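Local coordinates for tumor necrosis factor ligand superfamily member 13 (Mus musculus, PDB 1U5Y), which acts as a secreted homotrimeric cytokine of the tumor necrosis factor family that binds the receptors TACI and BCMA, at residues L60-T65 with R96-C101; T65-Q70 with I87-S92. One frame throughout, in Å; residues are numbered along the deposited sequence.

How the contacts relate
Contact 2 is nested inside contact 1 along the chain: 60-65 runs into 65-70 through the shared Thr65, and 87-92 is followed by 96-101. Their centres lie about 7 Å apart, each about 16 Å from the centre of the chain. Contact 1 joins the end of strand 51-61 to the start of strand 99-109; contact 2 joins the open ends of the hairpin 67-76 and 79-89. In the TNF homology domain the two pairs face each other across the sandwich, bridged by probable hydrogen bonds from Arg88 NE to Ser100 O and from Gln70 NE2 to Cys101 O, with the Cys86-Cys101 disulfide beside them. Both contacts also touch neighbouring subunits, so this end of the domain helps to build the trimer.

Contact 1: L60-T65 with R96-C101; sequences LFHDVT and RAYNSC
Leu60 lays CD1 over the backbone of the opposite strand, 3.6 Å from Asn99 N; CG stands anti to its own backbone N (chi1 168°), which swings the branch across the non-hydrogen-bonded pair it forms with Ser100. On this face Ile87 of the second subunit packs against Leu60, and Ser100 OG bonds to that subunit's Ile87 N. Phe61 pairs with Asn99 through two nearly straight bonds, Phe61 N to Asn99 O at 2.9 Å and Asn99 N to Phe61 O at 3.1 Å. Its ring turns an edge to Asn99 O, and CE1 meets Cys101 CB at 3.7 Å. The ladder belongs to the jelly-roll sandwich of the TNF homology domain, where strands 51-61 and 99-109 run antiparallel; past Phe61 it gives way to a bond from the His62 side chain. His62 ND1 donates to Ala97 O (2.9 Å) on a carbonyl lone pair, bonding to the residue at the centre of an inverse gamma turn. The same imidazole directs its edge at the face of Tyr98 in a T-shaped stack, planes at 69°, with His62 CE1 3.4 Å from Tyr98 CD2. Asp63 O rests against Ala97 CB at 3.5 Å, while its carboxylate OD1 accepts from Lys125 N.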
ATOM      1  N   LEU A  60      12.836   0.991  -2.103  1.00  6.34           N
ATOM      2  CA  LEU A  60      13.332   2.308  -1.692  1.00 12.81           C
ATOM      3  C   LEU A  60      14.457   2.738  -2.638  1.00 10.92           C
ATOM      4  O   LEU A  60      15.518   2.123  -2.673  1.00  5.67           O
ATOM      5  CB  LEU A  60      13.827   2.289  -0.242  1.00 10.51           C
ATOM      6  CG  LEU A  60      14.634   3.512   0.211  1.00 10.91           C
ATOM      7  CD1 LEU A  60      13.822   4.777   0.066  1.00 11.39           C
ATOM      8  CD2 LEU A  60      15.122   3.336   1.664  1.00 12.46           C
ATOM      9  N   PHE A  61      14.205   3.798  -3.401  1.00 10.44           N
ATOM     10  CA  PHE A  61      15.103   4.230  -4.476  1.00 13.53           C
ATOM     11  C   PHE A  61      15.978   5.392  -4.051  1.00 12.85           C
ATOM     12  O   PHE A  61      15.511   6.292  -3.359  1.00 12.42           O
ATOM     13  CB  PHE A  61      14.278   4.672  -5.685  1.00 12.90           C
ATOM     14  CG  PHE A  61      13.499   3.571  -6.304  1.00 11.79           C
ATOM     15  CD1 PHE A  61      12.202   3.315  -5.900  1.00  9.08           C
ATOM     16  CD2 PHE A  61      14.075   2.763  -7.282  1.00 13.90           C
ATOM     17  CE1 PHE A  61      11.475   2.286  -6.479  1.00 14.15           C
ATOM     18  CE2 PHE A  61      13.356   1.729  -7.855  1.00 14.72           C
ATOM     19  CZ  PHE A  61      12.048   1.495  -7.457  1.00 14.05           C
ATOM     20  N   HIS A  62      17.237   5.357  -4.481  1.00 15.57           N
ATOM     21  CA  HIS A  62      18.189   6.457  -4.306  1.00 16.69           C
ATOM     22  C   HIS A  62      18.689   7.026  -5.656  1.00 15.49           C
ATOM     23  O   HIS A  62      19.671   7.759  -5.679  1.00 15.50           O
ATOM     24  CB  HIS A  62      19.403   5.989  -3.479  1.00 21.99           C
ATOM     25  CG  HIS A  62      19.075   5.563  -2.077  1.00 25.96           C
ATOM     26  ND1 HIS A  62      18.210   6.263  -1.261  1.00 26.93           N
ATOM     27  CD2 HIS A  62      19.524   4.519  -1.336  1.00 28.39           C
ATOM     28  CE1 HIS A  62      18.128   5.660  -0.086  1.00 26.68           C
ATOM     29  NE2 HIS A  62      18.915   4.599  -0.106  1.00 27.68           N
ATOM     30  N   ASP A  63      18.024   6.709  -6.770  1.00 16.52           N
ATOM     31  CA  ASP A  63      18.463   7.180  -8.096  1.00 19.12           C
ATOM     32  C   ASP A  63      18.051   8.630  -8.314  1.00 19.37           C
ATOM     33  O   ASP A  63      17.115   9.111  -7.691  1.00 18.97           O
ATOM     34  CB  ASP A  63      17.866   6.348  -9.227  1.00 20.91           C
ATOM     35  CG  ASP A  63      17.937   4.849  -8.970  1.00 24.34           C
ATOM     36  OD1 ASP A  63      18.748   4.194  -9.671  1.00 24.40           O
ATOM     37  OD2 ASP A  63      17.224   4.243  -8.111  1.00 14.90           O
ATOM     38  N   VAL A  64      18.757   9.328  -9.197  1.00 17.94           N
ATOM     39  CA  VAL A  64      18.426  10.714  -9.523  1.00 21.77           C
ATOM     40  C   VAL A  64      17.574  10.842 -10.799  1.00 22.90           C
ATOM     41  O   VAL A  64      17.042  11.914 -11.068  1.00 25.05           O
ATOM     42  CB  VAL A  64      19.731  11.568  -9.650  1.00 24.09           C
ATOM     43  N   THR A  65      17.439   9.758 -11.570  1.00 22.60           N
ATOM     44  CA  THR A  65      16.762   9.796 -12.878  1.00 24.31           C
ATOM     45  C   THR A  65      15.250   9.989 -12.794  1.00 21.15           C
ATOM     46  O   THR A  65      14.578   9.346 -11.983  1.00 25.25           O
ATOM     47  CB  THR A  65      17.042   8.514 -13.721  1.00 25.30           C
ATOM     48  OG1 THR A  65      17.304   7.401 -12.859  1.00 27.84           O
ATOM     49  CG2 THR A  65      18.313   8.656 -14.584  1.00 25.68           C
ATOM     50  N   ARG A  96      18.710  14.300  -1.886  1.00 26.51           N
ATOM     51  CA  ARG A  96      17.288  14.175  -1.567  1.00 25.16           C
ATOM     52  C   ARG A  96      16.637  12.988  -2.310  1.00 24.45           C
ATOM     53  O   ARG A  96      15.407  12.883  -2.386  1.00 26.75           O
ATOM     54  CB  ARG A  96      16.562  15.490  -1.885  1.00 24.83           C
ATOM     55  CG  ARG A  96      16.280  16.336  -0.656  1.00 25.47           C
ATOM     56  CD  ARG A  96      15.493  17.590  -0.952  1.00 27.61           C
ATOM     57  NE  ARG A  96      15.265  18.404   0.242  1.00 31.13           N
ATOM     58  CZ  ARG A  96      16.198  19.129   0.868  1.00 32.72           C
ATOM     59  NH1 ARG A  96      17.457  19.159   0.430  1.00 32.66           N
ATOM     60  NH2 ARG A  96      15.870  19.839   1.945  1.00 33.19           N
ATOM     61  N   ALA A  97      17.470  12.094  -2.842  1.00 17.70           N
ATOM     62  CA  ALA A  97      17.009  10.873  -3.490  1.00 15.88           C
ATOM     63  C   ALA A  97      16.844   9.775  -2.442  1.00 14.70           C
ATOM     64  O   ALA A  97      17.714   8.930  -2.246  1.00 12.13           O
ATOM     65  CB  ALA A  97      17.988  10.448  -4.563  1.00 18.51           C
ATOM     66  N   TYR A  98      15.730   9.846  -1.726  1.00 14.13           N
ATOM     67  CA  TYR A  98      15.315   8.814  -0.792  1.00 12.59           C
ATOM     68  C   TYR A  98      13.801   8.743  -0.958  1.00  9.29           C
ATOM     69  O   TYR A  98      13.076   9.520  -0.346  1.00 11.88           O
ATOM     70  CB  TYR A  98      15.653   9.191   0.665  1.00 18.91           C
ATOM     71  CG  TYR A  98      17.124   9.338   1.032  1.00 25.42           C
ATOM     72  CD1 TYR A  98      17.887  10.415   0.563  1.00 29.23           C
ATOM     73  CD2 TYR A  98      17.742   8.428   1.897  1.00 29.43           C
ATOM     74  CE1 TYR A  98      19.245  10.564   0.914  1.00 30.12           C
ATOM     75  CE2 TYR A  98      19.103   8.569   2.262  1.00 29.61           C
ATOM     76  CZ  TYR A  98      19.841   9.637   1.764  1.00 31.69           C
ATOM     77  OH  TYR A  98      21.164   9.781   2.115  1.00 30.79           O
ATOM     78  N   ASN A  99      13.317   7.855  -1.823  1.00  9.37           N
ATOM     79  CA  ASN A  99      11.880   7.746  -2.074  1.00 10.71           C
ATOM     80  C   ASN A  99      11.445   6.314  -2.257  1.00 11.32           C
ATOM     81  O   ASN A  99      12.010   5.593  -3.069  1.00 14.82           O
ATOM     82  CB  ASN A  99      11.483   8.541  -3.315  1.00 13.09           C
ATOM     83  CG  ASN A  99      11.705  10.017  -3.142  1.00 16.62           C
ATOM     84  OD1 ASN A  99      10.781  10.763  -2.838  1.00 20.52           O
ATOM     85  ND2 ASN A  99      12.944  10.449  -3.316  1.00 19.77           N
ATOM     86  N   SER A 100      10.397   5.932  -1.538  1.00  7.96           N
ATOM     87  CA  SER A 100       9.930   4.562  -1.500  1.00  7.60           C
ATOM     88  C   SER A 100       8.699   4.447  -2.371  1.00  9.18           C
ATOM     89  O   SER A 100       7.911   5.394  -2.511  1.00  7.83           O
ATOM     90  CB  SER A 100       9.646   4.135  -0.045  1.00  8.40           C
ATOM     91  OG  SER A 100       8.385   4.623   0.384  1.00 10.91           O
ATOM     92  N   CYS A 101       8.559   3.283  -2.987  1.00 10.68           N
ATOM     93  CA  CYS A 101       7.466   3.007  -3.895  1.00  9.65           C
ATOM     94  C   CYS A 101       6.812   1.705  -3.436  1.00  9.06           C
ATOM     95  O   CYS A 101       7.435   0.651  -3.465  1.00  3.62           O
ATOM     96  CB  CYS A 101       7.976   2.916  -5.334  1.00 13.76           C
ATOM     97  SG  CYS A 101       6.772   3.512  -6.533  1.00 15.41           S
TER

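Contact 2: T65-Q70 with I87-S92; sequences TFTMGQ and IRSMPS
At the end of the antiparallel beta hairpin 67-76 and 79-89 that lies away from its turn, Met68 and Arg88 form a hydrogen-bonded pair. Met68 N donates to Arg88 O and Arg88 N to Met68 O, both at 2.8 Å, with each donor nearly in line with the C=O it meets. One step outward, Thr67 and Ser89 form a non-hydrogen-bonded pair, and Thr67 CA approaches Arg88 O at 3.3 Å. Beyond the strands, Met90 N continues the ladder to Phe66 O at 2.9 Å, although it comes in from above the carbonyl plane, 43° out of it. On the face of Met68 and Arg88, two bent methionine chains cross, Met68 CG touching Met90 CG at 3.7 Å. Having CG anti to the carbonyl carbon (chi1 -60°) also brings Met90 CG within 3.2 Å of Thr65 O. Phe61 packs against both methionines from the facing strand 51-61. Arg88 turns its guanidinium away from the hairpin: besides the link through NE to strand 99-109 of its own chain, NH1 bonds to Ser100 O of the third subunit. Backbone bonds from Ile87 to that same subunit fit the known packing of TNF-family trimers, in which the edge of one jelly-roll sandwich lies against its neighbour.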
ATOM      1  N   THR A  65      17.439   9.758 -11.570  1.00 22.60           N
ATOM      2  CA  THR A  65      16.762   9.796 -12.878  1.00 24.31           C
ATOM      3  C   THR A  65      15.250   9.989 -12.794  1.00 21.15           C
ATOM      4  O   THR A  65      14.578   9.346 -11.983  1.00 25.25           O
ATOM      5  CB  THR A  65      17.042   8.514 -13.721  1.00 25.30           C
ATOM      6  OG1 THR A  65      17.304   7.401 -12.859  1.00 27.84           O
ATOM      7  CG2 THR A  65      18.313   8.656 -14.584  1.00 25.68           C
ATOM      8  N   PHE A  66      14.755  10.862 -13.679  1.00 16.48           N
ATOM      9  CA  PHE A  66      13.336  11.254 -13.837  1.00 14.95           C
ATOM     10  C   PHE A  66      12.308  10.425 -13.071  1.00 16.53           C
ATOM     11  O   PHE A  66      11.563  10.977 -12.253  1.00 10.22           O
ATOM     12  CB  PHE A  66      12.937  11.306 -15.336  1.00  9.07           C
ATOM     13  CG  PHE A  66      13.926  12.028 -16.191  1.00  4.35           C
ATOM     14  CD1 PHE A  66      14.901  11.321 -16.892  1.00  2.00           C
ATOM     15  CD2 PHE A  66      13.933  13.413 -16.240  1.00  5.09           C
ATOM     16  CE1 PHE A  66      15.867  11.988 -17.643  1.00  3.01           C
ATOM     17  CE2 PHE A  66      14.888  14.100 -17.001  1.00  4.54           C
ATOM     18  CZ  PHE A  66      15.857  13.385 -17.708  1.00  3.46           C
ATOM     19  N   THR A  67      12.254   9.125 -13.364  1.00 14.82           N
ATOM     20  CA  THR A  67      11.339   8.219 -12.688  1.00 17.02           C
ATOM     21  C   THR A  67      11.964   6.843 -12.444  1.00 20.18           C
ATOM     22  O   THR A  67      12.783   6.351 -13.216  1.00 23.40           O
ATOM     23  CB  THR A  67      10.015   8.050 -13.479  1.00 17.82           C
ATOM     24  OG1 THR A  67      10.266   7.368 -14.707  1.00 22.31           O
ATOM     25  CG2 THR A  67       9.434   9.395 -13.932  1.00 17.75           C
ATOM     26  N   MET A  68      11.584   6.256 -11.319  1.00 21.29           N
ATOM     27  CA  MET A  68      11.896   4.885 -10.998  1.00 20.32           C
ATOM     28  C   MET A  68      10.598   4.175 -10.620  1.00 19.69           C
ATOM     29  O   MET A  68       9.540   4.778 -10.496  1.00 17.23           O
ATOM     30  CB  MET A  68      12.877   4.847  -9.823  1.00 19.75           C
ATOM     31  CG  MET A  68      14.250   5.471 -10.135  1.00 18.88           C
ATOM     32  SD  MET A  68      15.128   4.558 -11.425  1.00 14.51           S
ATOM     33  CE  MET A  68      15.339   2.995 -10.650  1.00 14.67           C
ATOM     34  N   GLY A  69      10.703   2.878 -10.434  1.00 19.04           N
ATOM     35  CA  GLY A  69       9.558   2.066 -10.132  1.00 15.08           C
ATOM     36  C   GLY A  69       9.847   0.638 -10.497  1.00 13.60           C
ATOM     37  O   GLY A  69      10.560   0.363 -11.461  1.00 21.45           O
ATOM     38  N   GLN A  70       9.215  -0.267  -9.773  1.00 10.31           N
ATOM     39  CA  GLN A  70       9.425  -1.688  -9.938  1.00  8.00           C
ATOM     40  C   GLN A  70       8.213  -2.261 -10.641  1.00 11.17           C
ATOM     41  O   GLN A  70       7.131  -1.651 -10.604  1.00 12.23           O
ATOM     42  CB  GLN A  70       9.642  -2.347  -8.576  1.00  8.99           C
ATOM     43  CG  GLN A  70       8.437  -2.441  -7.687  1.00 13.21           C
ATOM     44  CD  GLN A  70       8.237  -1.225  -6.828  1.00 15.36           C
ATOM     45  OE1 GLN A  70       8.767  -0.145  -7.127  1.00  8.26           O
ATOM     46  NE2 GLN A  70       7.479  -1.393  -5.744  1.00 11.24           N
ATOM     47  N   ILE A  87       5.120   3.431  -9.896  1.00  6.40           N
ATOM     48  CA  ILE A  87       5.891   4.476 -10.551  1.00  8.76           C
ATOM     49  C   ILE A  87       6.052   5.667  -9.612  1.00 10.33           C
ATOM     50  O   ILE A  87       5.083   6.149  -8.995  1.00  3.45           O
ATOM     51  CB  ILE A  87       5.212   4.921 -11.860  1.00  8.91           C
ATOM     52  CG1 ILE A  87       5.202   3.755 -12.856  1.00 15.84           C
ATOM     53  CG2 ILE A  87       5.953   6.090 -12.465  1.00 14.80           C
ATOM     54  CD1 ILE A  87       4.221   3.893 -13.996  1.00 17.96           C
ATOM     55  N   ARG A  88       7.276   6.169  -9.542  1.00 11.75           N
ATOM     56  CA  ARG A  88       7.539   7.350  -8.751  1.00 13.30           C
ATOM     57  C   ARG A  88       8.573   8.225  -9.411  1.00 12.31           C
ATOM     58  O   ARG A  88       9.561   7.743  -9.971  1.00 12.91           O
ATOM     59  CB  ARG A  88       7.929   7.002  -7.298  1.00 16.06           C
ATOM     60  CG  ARG A  88       7.808   8.232  -6.395  1.00 18.11           C
ATOM     61  CD  ARG A  88       7.304   8.082  -4.940  1.00 19.23           C
ATOM     62  NE  ARG A  88       6.426   6.966  -4.530  1.00 23.98           N
ATOM     63  CZ  ARG A  88       5.242   6.620  -5.053  1.00 21.11           C
ATOM     64  NH1 ARG A  88       4.734   7.219  -6.117  1.00 15.86           N
ATOM     65  NH2 ARG A  88       4.575   5.605  -4.507  1.00 27.18           N
ATOM     66  N   SER A  89       8.297   9.524  -9.382  1.00  7.43           N
ATOM     67  CA  SER A  89       9.182  10.531  -9.912  1.00  5.02           C
ATOM     68  C   SER A  89      10.283  10.770  -8.888  1.00  7.63           C
ATOM     69  O   SER A  89      10.061  10.632  -7.680  1.00  7.43           O
ATOM     70  CB  SER A  89       8.416  11.824 -10.154  1.00  4.28           C
ATOM     71  OG  SER A  89       8.537  12.197 -11.512  1.00 11.66           O
ATOM     72  N   MET A  90      11.462  11.142  -9.367  1.00  8.91           N
ATOM     73  CA  MET A  90      12.615  11.329  -8.500  1.00  6.06           C
ATOM     74  C   MET A  90      13.042  12.780  -8.524  1.00  2.60           C
ATOM     75  O   MET A  90      12.888  13.462  -9.539  1.00  2.06           O
ATOM     76  CB  MET A  90      13.789  10.451  -8.938  1.00  8.08           C
ATOM     77  CG  MET A  90      13.530   8.948  -8.942  1.00 14.29           C
ATOM     78  SD  MET A  90      13.138   8.192  -7.340  1.00 18.58           S
ATOM     79  CE  MET A  90      14.710   7.991  -6.587  1.00 21.89           C
ATOM     80  N   PRO A  91      13.598  13.258  -7.412  1.00  6.27           N
ATOM     81  CA  PRO A  91      14.199  14.591  -7.384  1.00 11.01           C
ATOM     82  C   PRO A  91      15.477  14.660  -8.239  1.00 13.76           C
ATOM     83  O   PRO A  91      16.108  13.631  -8.528  1.00 15.55           O
ATOM     84  CB  PRO A  91      14.523  14.795  -5.902  1.00 12.21           C
ATOM     85  CG  PRO A  91      14.636  13.419  -5.335  1.00 11.33           C
ATOM     86  CD  PRO A  91      13.704  12.574  -6.107  1.00 10.02           C
ATOM     87  N   SER A  92      15.834  15.872  -8.642  1.00 14.81           N
ATOM     88  CA  SER A  92      17.082  16.117  -9.354  1.00 19.55           C
ATOM     89  C   SER A  92      18.236  16.187  -8.362  1.00 22.64           C
ATOM     90  O   SER A  92      19.310  15.638  -8.610  1.00 25.91           O
ATOM     91  CB  SER A  92      17.002  17.422 -10.142  1.00 17.54           C
ATOM     92  OG  SER A  92      18.292  17.826 -10.574  1.00 21.85           O
TER